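Local coordinates for protein ultraspiracle (Drosophila melanogaster, PDB 1HG4) that acts as a nuclear hormone receptor, a transcription factor whose ligand-binding domain holds a phospholipid and is locked in an inactive conformation, at residues 162-167 against 233-238; 93-98 against 176-181; 64-69 against 184-189. All coordinates share one frame; numbering follows the deposited sequence.

Contact 1: 162-167 against 233-238; sequences SELSVK and LPALRS
In the helical sandwich of the nuclear-receptor ligand-binding domain, helices 154-171 and 225-250 pack against each other through Glu163 and Leu164 on one side and Ala235 and Leu236 on the other. The short segments run roughly antiparallel, at 138° between their directions, with axes 9.8 Å apart at closest approach. Leu164 takes the largest single share of the contact. Its two methyls do different work: CD2 reaches the methyl CB of Ala235 at 4.3 Å and also lies beside the backbone N of Leu236, while CD1 meets Leu236 CD2 at 4.2 Å. The branched end of Leu164 can thus touch two consecutive residues of the partner helix at once, and no hydrogen bond links the two segments. CG stands anti to the carbonyl carbon (chi1 -60°), an ordinary helical choice that sends the isobutyl group across the gap.

Ala235 suits a place where the backbones come close, its CA 6.8 Å from Glu163 CA, because a single methyl can face the other helix without pushing it off. Glu163 covers this methyl from the more exposed border, with OE1 4.1 Å from Ala235 CB. Beyond CG its chain is extended, and the carboxylate is also held by Arg159, which forms a salt bridge with OE2, so an acidic residue suits this partly exposed position.

On the inner side, the layered fold continues into helix 78-100, where Ile94 packs on both Leu164 and Leu236. A wider pi-type turn spans 162-166. The other helix is kinked where Leu233 and Pro234 lack backbone bonds to the preceding turn; proline has no N-H to give, but regular bonding resumes with Arg237 N to Leu233 O at 2.9 Å.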
ATOM      1  N   SER A 162     -29.390  20.613  -2.552  1.00 30.39           N
ATOM      2  CA  SER A 162     -29.877  19.777  -3.645  1.00 31.53           C
ATOM      3  C   SER A 162     -28.964  18.582  -3.915  1.00 32.79           C
ATOM      4  O   SER A 162     -29.430  17.447  -4.045  1.00 33.02           O
ATOM      5  CB  SER A 162     -30.010  20.604  -4.915  1.00 30.63           C
ATOM      6  OG  SER A 162     -30.938  21.654  -4.720  1.00 35.01           O
ATOM      7  N   GLU A 163     -27.661  18.848  -3.989  1.00 32.48           N
ATOM      8  CA  GLU A 163     -26.671  17.818  -4.270  1.00 32.27           C
ATOM      9  C   GLU A 163     -26.260  16.921  -3.098  1.00 32.02           C
ATOM     10  O   GLU A 163     -25.763  15.816  -3.300  1.00 30.96           O
ATOM     11  CB  GLU A 163     -25.443  18.473  -4.892  1.00 32.20           C
ATOM     12  CG  GLU A 163     -25.749  19.109  -6.236  1.00 33.39           C
ATOM     13  CD  GLU A 163     -24.547  19.794  -6.860  1.00 35.74           C
ATOM     14  OE1 GLU A 163     -23.470  19.160  -6.930  1.00 35.95           O
ATOM     15  OE2 GLU A 163     -24.683  20.965  -7.294  1.00 37.13           O
ATOM     16  N   LEU A 164     -26.477  17.376  -1.874  1.00 31.24           N
ATOM     17  CA  LEU A 164     -26.111  16.569  -0.727  1.00 30.37           C
ATOM     18  C   LEU A 164     -27.308  16.192   0.139  1.00 30.87           C
ATOM     19  O   LEU A 164     -27.710  15.024   0.161  1.00 30.57           O
ATOM     20  CB  LEU A 164     -25.054  17.301   0.101  1.00 30.49           C
ATOM     21  CG  LEU A 164     -23.758  17.608  -0.671  1.00 30.62           C
ATOM     22  CD1 LEU A 164     -22.851  18.493   0.163  1.00 28.48           C
ATOM     23  CD2 LEU A 164     -23.046  16.304  -1.057  1.00 28.15           C
ATOM     24  N   SER A 165     -27.887  17.172   0.833  1.00 29.59           N
ATOM     25  CA  SER A 165     -29.035  16.921   1.711  1.00 29.53           C
ATOM     26  C   SER A 165     -30.168  16.118   1.067  1.00 29.30           C
ATOM     27  O   SER A 165     -30.568  15.074   1.581  1.00 29.42           O
ATOM     28  CB  SER A 165     -29.598  18.242   2.242  1.00 29.08           C
ATOM     29  OG  SER A 165     -28.651  18.920   3.050  1.00 27.38           O
ATOM     30  N   VAL A 166     -30.686  16.607  -0.053  1.00 29.15           N
ATOM     31  CA  VAL A 166     -31.773  15.925  -0.746  1.00 30.60           C
ATOM     32  C   VAL A 166     -31.412  14.493  -1.114  1.00 30.95           C
ATOM     33  O   VAL A 166     -32.148  13.568  -0.789  1.00 31.55           O
ATOM     34  CB  VAL A 166     -32.206  16.709  -2.031  1.00 30.85           C
ATOM     35  CG1 VAL A 166     -33.172  15.883  -2.876  1.00 29.10           C
ATOM     36  CG2 VAL A 166     -32.873  18.015  -1.630  1.00 28.25           C
ATOM     37  N   LYS A 167     -30.275  14.307  -1.773  1.00 32.17           N
ATOM     38  CA  LYS A 167     -29.864  12.969  -2.173  1.00 33.65           C
ATOM     39  C   LYS A 167     -29.595  12.048  -0.987  1.00 33.50           C
ATOM     40  O   LYS A 167     -29.860  10.852  -1.068  1.00 33.08           O
ATOM     41  CB  LYS A 167     -28.658  13.049  -3.114  1.00 35.20           C
ATOM     42  CG  LYS A 167     -29.021  13.689  -4.454  1.00 36.62           C
ATOM     43  CD  LYS A 167     -27.885  13.626  -5.459  1.00 40.73           C
ATOM     44  CE  LYS A 167     -28.319  14.190  -6.801  1.00 40.85           C
ATOM     45  NZ  LYS A 167     -27.207  14.119  -7.790  1.00 45.38           N
ATOM     46  N   LEU A 233     -19.313  11.756  -2.511  1.00 30.08           N
ATOM     47  CA  LEU A 233     -17.995  12.330  -2.220  1.00 28.55           C
ATOM     48  C   LEU A 233     -17.501  13.356  -3.237  1.00 27.54           C
ATOM     49  O   LEU A 233     -17.005  14.419  -2.856  1.00 26.83           O
ATOM     50  CB  LEU A 233     -16.953  11.221  -2.055  1.00 27.10           C
ATOM     51  CG  LEU A 233     -17.152  10.353  -0.810  1.00 27.36           C
ATOM     52  CD1 LEU A 233     -16.050   9.303  -0.736  1.00 24.72           C
ATOM     53  CD2 LEU A 233     -17.153  11.229   0.435  1.00 26.86           C
ATOM     54  N   PRO A 234     -17.611  13.049  -4.539  1.00 26.62           N
ATOM     55  CA  PRO A 234     -17.158  14.007  -5.548  1.00 27.45           C
ATOM     56  C   PRO A 234     -17.940  15.329  -5.483  1.00 26.24           C
ATOM     57  O   PRO A 234     -17.381  16.411  -5.665  1.00 26.64           O
ATOM     58  CB  PRO A 234     -17.380  13.257  -6.856  1.00 25.90           C
ATOM     59  CG  PRO A 234     -17.131  11.855  -6.466  1.00 28.29           C
ATOM     60  CD  PRO A 234     -17.895  11.750  -5.161  1.00 27.63           C
ATOM     61  N   ALA A 235     -19.233  15.237  -5.224  1.00 25.81           N
ATOM     62  CA  ALA A 235     -20.055  16.431  -5.137  1.00 28.42           C
ATOM     63  C   ALA A 235     -19.666  17.217  -3.883  1.00 29.16           C
ATOM     64  O   ALA A 235     -19.707  18.448  -3.866  1.00 29.55           O
ATOM     65  CB  ALA A 235     -21.534  16.049  -5.100  1.00 27.66           C
ATOM     66  N   LEU A 236     -19.273  16.501  -2.836  1.00 30.40           N
ATOM     67  CA  LEU A 236     -18.870  17.152  -1.599  1.00 31.20           C
ATOM     68  C   LEU A 236     -17.581  17.930  -1.854  1.00 31.19           C
ATOM     69  O   LEU A 236     -17.442  19.085  -1.442  1.00 30.89           O
ATOM     70  CB  LEU A 236     -18.641  16.119  -0.495  1.00 29.58           C
ATOM     71  CG  LEU A 236     -19.229  16.440   0.882  1.00 31.02           C
ATOM     72  CD1 LEU A 236     -18.717  15.414   1.894  1.00 31.61           C
ATOM     73  CD2 LEU A 236     -18.851  17.849   1.313  1.00 29.97           C
ATOM     74  N   ARG A 237     -16.637  17.297  -2.543  1.00 32.02           N
ATOM     75  CA  ARG A 237     -15.361  17.945  -2.845  1.00 32.13           C
ATOM     76  C   ARG A 237     -15.529  19.187  -3.714  1.00 30.63           C
ATOM     77  O   ARG A 237     -14.935  20.227  -3.450  1.00 29.49           O
ATOM     78  CB  ARG A 237     -14.413  16.977  -3.552  1.00 35.78           C
ATOM     79  CG  ARG A 237     -13.040  17.587  -3.788  1.00 40.54           C
ATOM     80  CD  ARG A 237     -12.085  16.658  -4.506  1.00 46.19           C
ATOM     81  NE  ARG A 237     -10.813  17.333  -4.773  1.00 52.36           N
ATOM     82  CZ  ARG A 237      -9.826  16.829  -5.510  1.00 53.85           C
ATOM     83  NH1 ARG A 237      -9.952  15.631  -6.067  1.00 55.78           N
ATOM     84  NH2 ARG A 237      -8.713  17.529  -5.694  1.00 55.30           N
ATOM     85  N   SER A 238     -16.336  19.073  -4.760  1.00 29.25           N
ATOM     86  CA  SER A 238     -16.567  20.198  -5.646  1.00 29.74           C
ATOM     87  C   SER A 238     -17.168  21.402  -4.919  1.00 28.22           C
ATOM     88  O   SER A 238     -16.702  22.520  -5.070  1.00 28.07           O
ATOM     89  CB  SER A 238     -17.490  19.781  -6.786  1.00 31.30           C
ATOM     90  OG  SER A 238     -17.597  20.832  -7.730  1.00 34.40           O
TER

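Contact 2: 93-98 against 176-181; sequences LIANVA and RELSCL
Leu178 of helix 175-186 reaches over to Ala95 of helix 78-100, joining two helices inside the layered alpha-helical fold of a nuclear-receptor ligand-binding domain. The packed half of the contact is buried and depends on one leucine. In Leu178, CG is anti to the backbone N (chi1 180°); this directs the branch toward the neighbouring helix, and its CD1 lies 4.2 Å from Ala95 O. Ala95 suits this place because its short side chain lets the leucine methyl approach the helix backbone itself. The methyl of Ala95 is shared as well, since Leu236 of helix 225-250 also packs on it.

The other half is looser. Asn96, which is partly exposed, begins obliquely to the partner helix but turns its end nearer, so that its side chain passes by the second methyl, CD2 of Leu178. A polar residue suits this partly exposed border. The summed buried surface, a modest 94 Å², marks the contact as a loose one.

Charged and polar neighbours of Leu178 are turned to other helices: Glu177 is buried and makes a salt bridge with Arg225, while Ser179 OG is hydrogen-bonded to Glu18. On the far side of helix 78-100, Val97 lines the phospholipid pocket, so the same helix meets lipid and protein on different faces. No hydrogen bond crosses between the segments; across the backbones the nearest CA atoms, those of Ala95 and Leu178, stand 8.0 Å apart, and the methyls Ala95 CB and Leu178 CD1 meet at 4.4 Å.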
ATOM      1  N   LEU A  93     -16.835  19.764   7.512  1.00 24.63           N
ATOM      2  CA  LEU A  93     -17.844  20.710   8.005  1.00 24.00           C
ATOM      3  C   LEU A  93     -19.101  20.678   7.142  1.00 22.82           C
ATOM      4  O   LEU A  93     -20.209  20.572   7.664  1.00 22.22           O
ATOM      5  CB  LEU A  93     -17.298  22.138   8.056  1.00 24.56           C
ATOM      6  CG  LEU A  93     -16.142  22.376   9.027  1.00 27.73           C
ATOM      7  CD1 LEU A  93     -15.918  23.867   9.215  1.00 27.74           C
ATOM      8  CD2 LEU A  93     -16.455  21.744  10.351  1.00 29.43           C
ATOM      9  N   ILE A  94     -18.927  20.749   5.825  1.00 22.95           N
ATOM     10  CA  ILE A  94     -20.059  20.737   4.906  1.00 23.56           C
ATOM     11  C   ILE A  94     -20.863  19.448   4.960  1.00 23.85           C
ATOM     12  O   ILE A  94     -22.068  19.471   4.723  1.00 25.50           O
ATOM     13  CB  ILE A  94     -19.599  21.006   3.459  1.00 24.19           C
ATOM     14  CG1 ILE A  94     -19.076  22.436   3.363  1.00 24.46           C
ATOM     15  CG2 ILE A  94     -20.756  20.804   2.478  1.00 21.45           C
ATOM     16  CD1 ILE A  94     -18.541  22.791   1.996  1.00 25.90           C
ATOM     17  N   ALA A  95     -20.211  18.330   5.270  1.00 24.36           N
ATOM     18  CA  ALA A  95     -20.915  17.050   5.372  1.00 25.41           C
ATOM     19  C   ALA A  95     -21.856  17.136   6.579  1.00 25.43           C
ATOM     20  O   ALA A  95     -22.980  16.638   6.548  1.00 23.54           O
ATOM     21  CB  ALA A  95     -19.922  15.894   5.552  1.00 24.81           C
ATOM     22  N   ASN A  96     -21.385  17.768   7.646  1.00 26.30           N
ATOM     23  CA  ASN A  96     -22.209  17.945   8.834  1.00 27.86           C
ATOM     24  C   ASN A  96     -23.384  18.895   8.578  1.00 27.38           C
ATOM     25  O   ASN A  96     -24.466  18.666   9.111  1.00 26.46           O
ATOM     26  CB  ASN A  96     -21.369  18.458  10.004  1.00 31.29           C
ATOM     27  CG  ASN A  96     -20.648  17.335  10.746  1.00 34.81           C
ATOM     28  OD1 ASN A  96     -19.560  17.528  11.298  1.00 36.01           O
ATOM     29  ND2 ASN A  96     -21.264  16.161  10.779  1.00 36.37           N
ATOM     30  N   VAL A  97     -23.194  19.950   7.778  1.00 25.78           N
ATOM     31  CA  VAL A  97     -24.315  20.846   7.516  1.00 26.17           C
ATOM     32  C   VAL A  97     -25.313  20.134   6.609  1.00 24.93           C
ATOM     33  O   VAL A  97     -26.517  20.320   6.745  1.00 26.14           O
ATOM     34  CB  VAL A  97     -23.901  22.201   6.853  1.00 26.81           C
ATOM     35  CG1 VAL A  97     -22.694  22.766   7.540  1.00 28.99           C
ATOM     36  CG2 VAL A  97     -23.644  22.026   5.383  1.00 32.00           C
ATOM     37  N   ALA A  98     -24.819  19.300   5.698  1.00 23.45           N
ATOM     38  CA  ALA A  98     -25.719  18.572   4.807  1.00 23.20           C
ATOM     39  C   ALA A  98     -26.667  17.684   5.624  1.00 23.48           C
ATOM     40  O   ALA A  98     -27.870  17.640   5.353  1.00 22.33           O
ATOM     41  CB  ALA A  98     -24.922  17.724   3.808  1.00 21.10           C
ATOM     42  N   ARG A 176     -24.576   6.098  10.802  1.00 30.32           N
ATOM     43  CA  ARG A 176     -23.423   5.227  10.668  1.00 30.23           C
ATOM     44  C   ARG A 176     -22.776   5.404   9.305  1.00 28.82           C
ATOM     45  O   ARG A 176     -21.557   5.444   9.186  1.00 29.79           O
ATOM     46  CB  ARG A 176     -23.825   3.764  10.877  1.00 34.29           C
ATOM     47  CG  ARG A 176     -23.442   3.199  12.254  1.00 37.37           C
ATOM     48  CD  ARG A 176     -24.584   3.225  13.256  1.00 40.16           C
ATOM     49  NE  ARG A 176     -24.128   3.623  14.587  1.00 43.70           N
ATOM     50  CZ  ARG A 176     -24.931   3.821  15.632  1.00 43.56           C
ATOM     51  NH1 ARG A 176     -26.244   3.648  15.510  1.00 43.69           N
ATOM     52  NH2 ARG A 176     -24.424   4.232  16.788  1.00 42.88           N
ATOM     53  N   GLU A 177     -23.583   5.523   8.266  1.00 26.92           N
ATOM     54  CA  GLU A 177     -23.025   5.717   6.933  1.00 27.87           C
ATOM     55  C   GLU A 177     -22.337   7.076   6.778  1.00 27.61           C
ATOM     56  O   GLU A 177     -21.346   7.176   6.056  1.00 27.55           O
ATOM     57  CB  GLU A 177     -24.123   5.545   5.882  1.00 27.87           C
ATOM     58  CG  GLU A 177     -24.842   4.227   6.060  1.00 28.22           C
ATOM     59  CD  GLU A 177     -25.935   3.996   5.059  1.00 30.26           C
ATOM     60  OE1 GLU A 177     -26.789   4.889   4.886  1.00 30.65           O
ATOM     61  OE2 GLU A 177     -25.946   2.908   4.451  1.00 33.86           O
ATOM     62  N   LEU A 178     -22.836   8.115   7.458  1.00 26.14           N
ATOM     63  CA  LEU A 178     -22.210   9.439   7.358  1.00 25.68           C
ATOM     64  C   LEU A 178     -20.844   9.432   8.057  1.00 24.94           C
ATOM     65  O   LEU A 178     -19.882  10.038   7.578  1.00 24.44           O
ATOM     66  CB  LEU A 178     -23.098  10.527   7.984  1.00 25.72           C
ATOM     67  CG  LEU A 178     -22.471  11.931   7.897  1.00 26.77           C
ATOM     68  CD1 LEU A 178     -22.616  12.484   6.465  1.00 21.01           C
ATOM     69  CD2 LEU A 178     -23.126  12.852   8.921  1.00 23.75           C
ATOM     70  N   SER A 179     -20.770   8.753   9.200  1.00 24.40           N
ATOM     71  CA  SER A 179     -19.510   8.637   9.917  1.00 23.98           C
ATOM     72  C   SER A 179     -18.473   7.971   9.020  1.00 23.77           C
ATOM     73  O   SER A 179     -17.317   8.388   9.002  1.00 24.40           O
ATOM     74  CB  SER A 179     -19.680   7.806  11.175  1.00 22.61           C
ATOM     75  OG  SER A 179     -20.462   8.508  12.110  1.00 28.74           O
ATOM     76  N   CYS A 180     -18.887   6.940   8.279  1.00 23.63           N
ATOM     77  CA  CYS A 180     -17.977   6.235   7.377  1.00 23.79           C
ATOM     78  C   CYS A 180     -17.500   7.156   6.252  1.00 23.15           C
ATOM     79  O   CYS A 180     -16.301   7.213   5.944  1.00 23.32           O
ATOM     80  CB  CYS A 180     -18.652   4.990   6.777  1.00 24.43           C
ATOM     81  SG  CYS A 180     -18.816   3.575   7.922  1.00 29.33           S
ATOM     82  N   LEU A 181     -18.428   7.885   5.641  1.00 21.85           N
ATOM     83  CA  LEU A 181     -18.044   8.799   4.566  1.00 21.20           C
ATOM     84  C   LEU A 181     -17.038   9.849   5.056  1.00 20.62           C
ATOM     85  O   LEU A 181     -16.063  10.174   4.362  1.00 20.34           O
ATOM     86  CB  LEU A 181     -19.280   9.485   3.981  1.00 20.65           C
ATOM     87  CG  LEU A 181     -20.232   8.567   3.196  1.00 22.62           C
ATOM     88  CD1 LEU A 181     -21.404   9.395   2.654  1.00 22.47           C
ATOM     89  CD2 LEU A 181     -19.483   7.907   2.034  1.00 22.95           C
TER

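Contact 3: 64-69 against 184-189; sequences VEYARM and IILYNP
Near the C-terminal parts of helices 46-68 and 175-186 in the ligand-binding domain, Leu186 lays one methyl against Tyr66 and Ala67. That one atom, CD2, makes both contacts: it lies 4.2 Å from Tyr66 CE2, approaching the ring obliquely, and 4.3 Å from Ala67 CB. CG of Leu186 is anti to the backbone N (chi1 -179°), which carries the branch to the neighbouring helix. A leucine can fill this buried spot beside a broad ring and a small alanine.

Directly after Leu186 the chain leaves the helix through an inverse gamma turn centred on Tyr187, closed by Asn188 N to Leu186 O at 2.8 Å. Elsewhere on helix 46-68, Arg68 grips the Glu65 carboxylate side-on in a salt bridge: NE meets OE1 at 3.1 Å, almost in the guanidinium plane, and NH2 meets the syn lone pair of OE2 at 2.9 Å, with OE2 tilted out of that plane. Glu65 OE2 also bonds Gln265 NE2, tying the pair to helix 258-266.

Tyr66 packs on Ala17, Glu18 and Ala21 of helix 11-24, while Ile184 and Ile185 turn to Leu233 of helix 225-250.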
ATOM      1  N   VAL A  64     -10.372  18.882  15.195  1.00 20.90           N
ATOM      2  CA  VAL A  64      -9.013  18.492  15.557  1.00 19.94           C
ATOM      3  C   VAL A  64      -9.040  17.410  16.639  1.00 21.00           C
ATOM      4  O   VAL A  64      -8.320  16.420  16.542  1.00 19.91           O
ATOM      5  CB  VAL A  64      -8.198  19.720  16.050  1.00 18.50           C
ATOM      6  CG1 VAL A  64      -6.869  19.276  16.624  1.00 13.32           C
ATOM      7  CG2 VAL A  64      -7.982  20.679  14.891  1.00 16.91           C
ATOM      8  N   GLU A  65      -9.888  17.585  17.654  1.00 22.49           N
ATOM      9  CA  GLU A  65      -9.983  16.601  18.729  1.00 22.03           C
ATOM     10  C   GLU A  65     -10.605  15.320  18.208  1.00 21.91           C
ATOM     11  O   GLU A  65     -10.309  14.226  18.693  1.00 23.21           O
ATOM     12  CB  GLU A  65     -10.793  17.152  19.895  1.00 22.31           C
ATOM     13  CG  GLU A  65     -10.129  18.345  20.593  1.00 23.25           C
ATOM     14  CD  GLU A  65      -8.669  18.113  20.947  1.00 23.93           C
ATOM     15  OE1 GLU A  65      -8.323  17.035  21.479  1.00 26.67           O
ATOM     16  OE2 GLU A  65      -7.858  19.019  20.697  1.00 25.18           O
ATOM     17  N   TYR A  66     -11.463  15.460  17.208  1.00 21.69           N
ATOM     18  CA  TYR A  66     -12.102  14.306  16.573  1.00 21.53           C
ATOM     19  C   TYR A  66     -11.028  13.436  15.918  1.00 22.01           C
ATOM     20  O   TYR A  66     -10.966  12.231  16.174  1.00 22.62           O
ATOM     21  CB  TYR A  66     -13.104  14.793  15.524  1.00 21.21           C
ATOM     22  CG  TYR A  66     -13.361  13.838  14.388  1.00 21.35           C
ATOM     23  CD1 TYR A  66     -14.061  12.647  14.585  1.00 20.54           C
ATOM     24  CD2 TYR A  66     -12.924  14.143  13.096  1.00 22.11           C
ATOM     25  CE1 TYR A  66     -14.329  11.780  13.511  1.00 20.39           C
ATOM     26  CE2 TYR A  66     -13.183  13.288  12.021  1.00 22.23           C
ATOM     27  CZ  TYR A  66     -13.887  12.116  12.230  1.00 21.33           C
ATOM     28  OH  TYR A  66     -14.171  11.325  11.142  1.00 21.40           O
ATOM     29  N   ALA A  67     -10.187  14.049  15.083  1.00 20.98           N
ATOM     30  CA  ALA A  67      -9.109  13.333  14.402  1.00 20.98           C
ATOM     31  C   ALA A  67      -8.133  12.749  15.420  1.00 22.28           C
ATOM     32  O   ALA A  67      -7.596  11.664  15.237  1.00 22.37           O
ATOM     33  CB  ALA A  67      -8.369  14.276  13.456  1.00 22.52           C
ATOM     34  N   ARG A  68      -7.923  13.468  16.510  1.00 24.23           N
ATOM     35  CA  ARG A  68      -7.006  13.000  17.532  1.00 26.44           C
ATOM     36  C   ARG A  68      -7.428  11.648  18.119  1.00 26.75           C
ATOM     37  O   ARG A  68      -6.581  10.843  18.508  1.00 27.05           O
ATOM     38  CB  ARG A  68      -6.897  14.043  18.645  1.00 27.69           C
ATOM     39  CG  ARG A  68      -6.220  13.521  19.885  1.00 31.76           C
ATOM     40  CD  ARG A  68      -5.129  14.434  20.342  1.00 34.17           C
ATOM     41  NE  ARG A  68      -5.606  15.732  20.804  1.00 34.39           N
ATOM     42  CZ  ARG A  68      -4.791  16.762  21.000  1.00 35.23           C
ATOM     43  NH1 ARG A  68      -3.494  16.614  20.770  1.00 34.36           N
ATOM     44  NH2 ARG A  68      -5.263  17.932  21.403  1.00 37.70           N
ATOM     45  N   MET A  69      -8.736  11.414  18.181  1.00 25.58           N
ATOM     46  CA  MET A  69      -9.280  10.175  18.724  1.00 25.47           C
ATOM     47  C   MET A  69      -9.578   9.139  17.655  1.00 23.98           C
ATOM     48  O   MET A  69     -10.067   8.058  17.967  1.00 23.39           O
ATOM     49  CB  MET A  69     -10.566  10.448  19.520  1.00 25.43           C
ATOM     50  CG  MET A  69     -10.341  11.173  20.841  1.00 27.10           C
ATOM     51  SD  MET A  69     -11.865  11.410  21.762  1.00 29.49           S
ATOM     52  CE  MET A  69     -12.480  12.931  20.931  1.00 29.11           C
ATOM     53  N   ILE A 184     -13.642   8.263   5.429  1.00 15.00           N
ATOM     54  CA  ILE A 184     -13.027   8.033   4.117  1.00 16.50           C
ATOM     55  C   ILE A 184     -12.345   9.336   3.686  1.00 19.32           C
ATOM     56  O   ILE A 184     -11.237   9.318   3.131  1.00 20.89           O
ATOM     57  CB  ILE A 184     -14.097   7.597   3.049  1.00 17.36           C
ATOM     58  CG1 ILE A 184     -14.561   6.182   3.339  1.00 16.18           C
ATOM     59  CG2 ILE A 184     -13.539   7.672   1.623  1.00 12.35           C
ATOM     60  CD1 ILE A 184     -15.885   5.874   2.746  1.00 18.03           C
ATOM     61  N   ILE A 185     -13.007  10.460   3.970  1.00 20.07           N
ATOM     62  CA  ILE A 185     -12.494  11.778   3.626  1.00 20.01           C
ATOM     63  C   ILE A 185     -11.225  12.089   4.392  1.00 19.70           C
ATOM     64  O   ILE A 185     -10.214  12.475   3.799  1.00 21.44           O
ATOM     65  CB  ILE A 185     -13.545  12.877   3.919  1.00 21.63           C
ATOM     66  CG1 ILE A 185     -14.743  12.701   2.988  1.00 23.12           C
ATOM     67  CG2 ILE A 185     -12.940  14.254   3.736  1.00 20.96           C
ATOM     68  CD1 ILE A 185     -15.910  13.594   3.332  1.00 24.65           C
ATOM     69  N   LEU A 186     -11.277  11.935   5.709  1.00 19.76           N
ATOM     70  CA  LEU A 186     -10.113  12.197   6.559  1.00 20.30           C
ATOM     71  C   LEU A 186      -8.884  11.409   6.110  1.00 19.55           C
ATOM     72  O   LEU A 186      -7.827  11.989   5.882  1.00 20.87           O
ATOM     73  CB  LEU A 186     -10.420  11.838   8.022  1.00 20.19           C
ATOM     74  CG  LEU A 186      -9.281  12.094   9.017  1.00 21.26           C
ATOM     75  CD1 LEU A 186      -8.973  13.590   9.079  1.00 21.94           C
ATOM     76  CD2 LEU A 186      -9.675  11.585  10.397  1.00 20.30           C
ATOM     77  N   TYR A 187      -9.035  10.094   5.988  1.00 18.49           N
ATOM     78  CA  TYR A 187      -7.934   9.201   5.585  1.00 18.93           C
ATOM     79  C   TYR A 187      -7.622   9.305   4.086  1.00 20.51           C
ATOM     80  O   TYR A 187      -7.855   8.358   3.322  1.00 20.19           O
ATOM     81  CB  TYR A 187      -8.286   7.742   5.922  1.00 17.05           C
ATOM     82  CG  TYR A 187      -8.471   7.463   7.402  1.00 16.88           C
ATOM     83  CD1 TYR A 187      -7.519   7.865   8.328  1.00 15.57           C
ATOM     84  CD2 TYR A 187      -9.582   6.765   7.867  1.00 15.23           C
ATOM     85  CE1 TYR A 187      -7.667   7.575   9.687  1.00 16.32           C
ATOM     86  CE2 TYR A 187      -9.740   6.473   9.220  1.00 15.73           C
ATOM     87  CZ  TYR A 187      -8.772   6.882  10.122  1.00 17.02           C
ATOM     88  OH  TYR A 187      -8.892   6.595  11.467  1.00 21.60           O
ATOM     89  N   ASN A 188      -7.068  10.443   3.676  1.00 20.55           N
ATOM     90  CA  ASN A 188      -6.765  10.685   2.272  1.00 23.30           C
ATOM     91  C   ASN A 188      -5.254  10.582   2.034  1.00 25.26           C
ATOM     92  O   ASN A 188      -4.485  11.450   2.442  1.00 25.25           O
ATOM     93  CB  ASN A 188      -7.306  12.066   1.882  1.00 21.07           C
ATOM     94  CG  ASN A 188      -7.049  12.422   0.428  1.00 22.64           C
ATOM     95  OD1 ASN A 188      -7.410  13.512  -0.020  1.00 23.84           O
ATOM     96  ND2 ASN A 188      -6.425  11.519  -0.312  1.00 20.48           N
ATOM     97  N   PRO A 189      -4.815   9.513   1.353  1.00 26.70           N
ATOM     98  CA  PRO A 189      -3.403   9.268   1.059  1.00 27.29           C
ATOM     99  C   PRO A 189      -2.815   9.955  -0.166  1.00 28.29           C
ATOM    100  O   PRO A 189      -1.607   9.909  -0.376  1.00 27.25           O
ATOM    101  CB  PRO A 189      -3.361   7.756   0.910  1.00 27.68           C
ATOM    102  CG  PRO A 189      -4.648   7.489   0.161  1.00 26.54           C
ATOM    103  CD  PRO A 189      -5.650   8.379   0.895  1.00 28.23           C
TER

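Helix 175-186 serves contacts 2 and 3 in turn, with centres about 13 Å apart, its earlier part meeting 93-98 and its end meeting 64-69. The centres of contacts 1 and 2 are about 11 Å apart, and the two touch directly: Ser165 OG is 2.7 Å from Ala98 O, a probable hydrogen bond, and Leu164 CB packs on Ala98 CB at 3.7 Å. Although contacts 1 and 3 are centred about 20 Å apart, Leu236 CD1 reaches Ile185 CD1 at 3.6 Å, so Leu236 is common ground for all three. The bound phospholipid touches Val97 of segment 93-98, outside the Ala95–Leu178 packing, and lies about 10 Å from the Leu236 side chain.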